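Local coordinates for protein catechol O-methyltransferase (Niastella koreensis GR20-10, PDB 7CVV) that transfers a methyl group from S-adenosylmethionine to a hydroxyl of catechol-like compounds, with magnesium as the preferred metal and without regiospecificity, at residues 61-66 / 85-90. Sequence-based numbering, arbitrary orientation.
With SAM (S-adenosylmethionine), chain D.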
# COMPACT_ATOMS: atom_id res chain seq x y z
N ILE A 61 -2.08 17.25 -4.99
CA ILE A 61 -0.92 16.38 -4.66
C ILE A 61 0.35 17.23 -4.63
O ILE A 61 0.55 18.06 -5.57
CB ILE A 61 -0.76 15.23 -5.66
CG1 ILE A 61 -2.05 14.41 -5.78
CG2 ILE A 61 0.43 14.36 -5.30
CD1 ILE A 61 -2.10 13.58 -7.04
N LEU A 62 1.18 16.98 -3.61
CA LEU A 62 2.53 17.60 -3.47
C LEU A 62 3.59 16.50 -3.65
O LEU A 62 3.46 15.43 -3.03
CB LEU A 62 2.68 18.29 -2.12
CG LEU A 62 4.03 18.97 -1.89
CD1 LEU A 62 4.31 19.99 -2.99
CD2 LEU A 62 4.10 19.62 -0.52
N GLU A 63 4.59 16.80 -4.47
CA GLU A 63 5.69 15.89 -4.88
C GLU A 63 7.01 16.63 -4.67
O GLU A 63 7.17 17.71 -5.25
CB GLU A 63 5.53 15.49 -6.34
CG GLU A 63 6.58 14.49 -6.79
CD GLU A 63 6.51 14.02 -8.25
OE1 GLU A 63 6.74 12.82 -8.48
OE2 GLU A 63 6.26 14.87 -9.16
N LEU A 64 7.91 16.09 -3.85
CA LEU A 64 9.31 16.56 -3.77
C LEU A 64 10.17 15.66 -4.66
O LEU A 64 10.33 14.52 -4.33
CB LEU A 64 9.83 16.49 -2.33
CG LEU A 64 8.99 17.20 -1.27
CD1 LEU A 64 9.89 17.79 -0.19
CD2 LEU A 64 8.12 18.28 -1.86
N GLY A 65 10.74 16.19 -5.73
CA GLY A 65 11.65 15.43 -6.59
C GLY A 65 10.92 14.96 -7.82
O GLY A 65 10.24 13.92 -7.74
N THR A 66 11.03 15.75 -8.89
CA THR A 66 10.34 15.56 -10.20
C THR A 66 11.15 14.59 -11.08
O THR A 66 10.54 13.64 -11.59
CB THR A 66 10.11 16.93 -10.85
OG1 THR A 66 9.62 17.81 -9.83
CG2 THR A 66 9.12 16.89 -11.99
N LEU A 85 -1.48 18.92 -9.33
CA LEU A 85 -0.21 18.39 -8.77
C LEU A 85 0.88 19.45 -8.86
O LEU A 85 1.22 19.92 -9.96
CB LEU A 85 0.19 17.12 -9.51
CG LEU A 85 1.21 16.25 -8.79
CD1 LEU A 85 1.11 14.81 -9.26
CD2 LEU A 85 2.61 16.78 -9.02
N ILE A 86 1.45 19.79 -7.71
CA ILE A 86 2.62 20.68 -7.60
C ILE A 86 3.82 19.83 -7.20
O ILE A 86 3.79 19.23 -6.12
CB ILE A 86 2.32 21.81 -6.60
CG1 ILE A 86 1.00 22.51 -6.96
CG2 ILE A 86 3.48 22.79 -6.53
CD1 ILE A 86 0.52 23.46 -5.91
N THR A 87 4.83 19.79 -8.09
CA THR A 87 6.06 18.98 -7.98
C THR A 87 7.28 19.92 -7.88
O THR A 87 7.37 20.81 -8.72
CB THR A 87 6.15 17.99 -9.15
OG1 THR A 87 7.33 17.22 -8.94
CG2 THR A 87 6.16 18.64 -10.52
N LEU A 88 8.16 19.71 -6.90
CA LEU A 88 9.36 20.56 -6.64
C LEU A 88 10.63 19.87 -7.17
O LEU A 88 10.75 18.61 -7.00
CB LEU A 88 9.46 20.88 -5.14
CG LEU A 88 8.13 21.23 -4.47
CD1 LEU A 88 8.32 21.73 -3.04
CD2 LEU A 88 7.36 22.24 -5.30
N GLU A 89 11.52 20.65 -7.80
CA GLU A 89 12.76 20.17 -8.48
C GLU A 89 13.88 21.22 -8.35
O GLU A 89 13.72 22.32 -8.88
CB GLU A 89 12.46 19.85 -9.95
CG GLU A 89 13.66 19.36 -10.72
CD GLU A 89 14.45 18.26 -10.00
OE1 GLU A 89 13.84 17.22 -9.64
OE2 GLU A 89 15.67 18.45 -9.80
N TYR A 90 14.99 20.86 -7.71
CA TYR A 90 16.16 21.76 -7.52
C TYR A 90 16.82 22.05 -8.87
O TYR A 90 17.36 23.12 -9.09
CB TYR A 90 17.13 21.11 -6.54
CG TYR A 90 18.47 21.79 -6.40
CD1 TYR A 90 18.62 22.92 -5.61
CD2 TYR A 90 19.60 21.25 -7.00
CE1 TYR A 90 19.86 23.53 -5.44
CE2 TYR A 90 20.84 21.84 -6.84
CZ TYR A 90 20.97 22.98 -6.06
OH TYR A 90 22.20 23.56 -5.94
N SAM D . 10.17 10.61 -8.18
CA SAM D . 10.78 10.77 -9.52
C SAM D . 10.30 9.62 -10.44
O SAM D . 10.16 9.87 -11.65
OXT SAM D . 10.07 8.53 -9.89
CB SAM D . 12.31 10.74 -9.41
CG SAM D . 12.94 11.81 -8.48
SD SAM D . 14.70 11.40 -8.30
CE SAM D . 14.58 10.06 -7.10
C5' SAM D . 15.41 12.72 -7.28
C4' SAM D . 15.18 14.12 -7.77
O4' SAM D . 15.21 15.01 -6.63
C3' SAM D . 16.20 14.66 -8.77
O3' SAM D . 15.53 15.21 -9.89
C2' SAM D . 16.92 15.76 -7.98
O2' SAM D . 17.29 16.87 -8.77
C1' SAM D . 15.82 16.20 -7.03
N9 SAM D . 16.30 16.89 -5.84
C8 SAM D . 17.41 16.56 -5.10
N7 SAM D . 17.59 17.34 -4.06
C5 SAM D . 16.52 18.22 -4.10
C6 SAM D . 16.15 19.28 -3.25
N6 SAM D . 16.86 19.63 -2.19
N1 SAM D . 15.00 19.94 -3.55
C2 SAM D . 14.31 19.56 -4.62
N3 SAM D . 14.58 18.60 -5.51
C4 SAM D . 15.71 17.95 -5.18
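Glu89 OE1 accepts, on its anti lone pair, a long, bent bond from Thr66 N (3.3 Å) and a shorter one from SAM O3' (2.6 Å); Leu67 N is a further donor. Its carboxylate stands at the C-terminal end of a Rossmann-like beta-alpha-beta unit, strands 60-64 and 84-89 joined through helix 70-76. The other oxygen, Glu89 OE2, takes SAM O2', giving the forked carboxylate-ribose diol clasp familiar at the end of the second strand of class I methyltransferases. A bend at chi2 (48°) brings this carboxylate to the ribose. The axes of the parallel segments 61-64 and 85-89 lie 12° apart. Four backbone bonds lace them: Ile86 N to Ile61 O, Glu63 N to Ile86 O, Leu88 N to Glu63 O and, where the first strand gives way to the glycine turn, Gly65 N to Leu88 O at 2.7 Å. Gly65 has a positive phi (101°), at which a CB would run into the carbonyl O of Leu64 and would probably crowd SAM O4' as well; its own carbonyl receives a weak bond from the SAM amino group. On the sheet face of Ile61, Glu63, Leu85 and Thr87, the Glu63 chain extends beside Thr87, whose OG1 meets Glu63 OE2 from above the carboxylate plane at 2.6 Å. Thr72 also holds OE2, while Ser71, a SAM-binding residue, bonds OE1. An alanine in place of Glu63 would probably leave the hydroxyls of Thr87, Thr72 and Ser71 without their carboxylate acceptor, and Ser71 less firmly placed for SAM. Across the strands Ile61 CB packs on Leu85 CG. On the other face Leu64 and Leu88 run alongside each other, with Leu64 CD2 3.7 Å from Leu88 CD1.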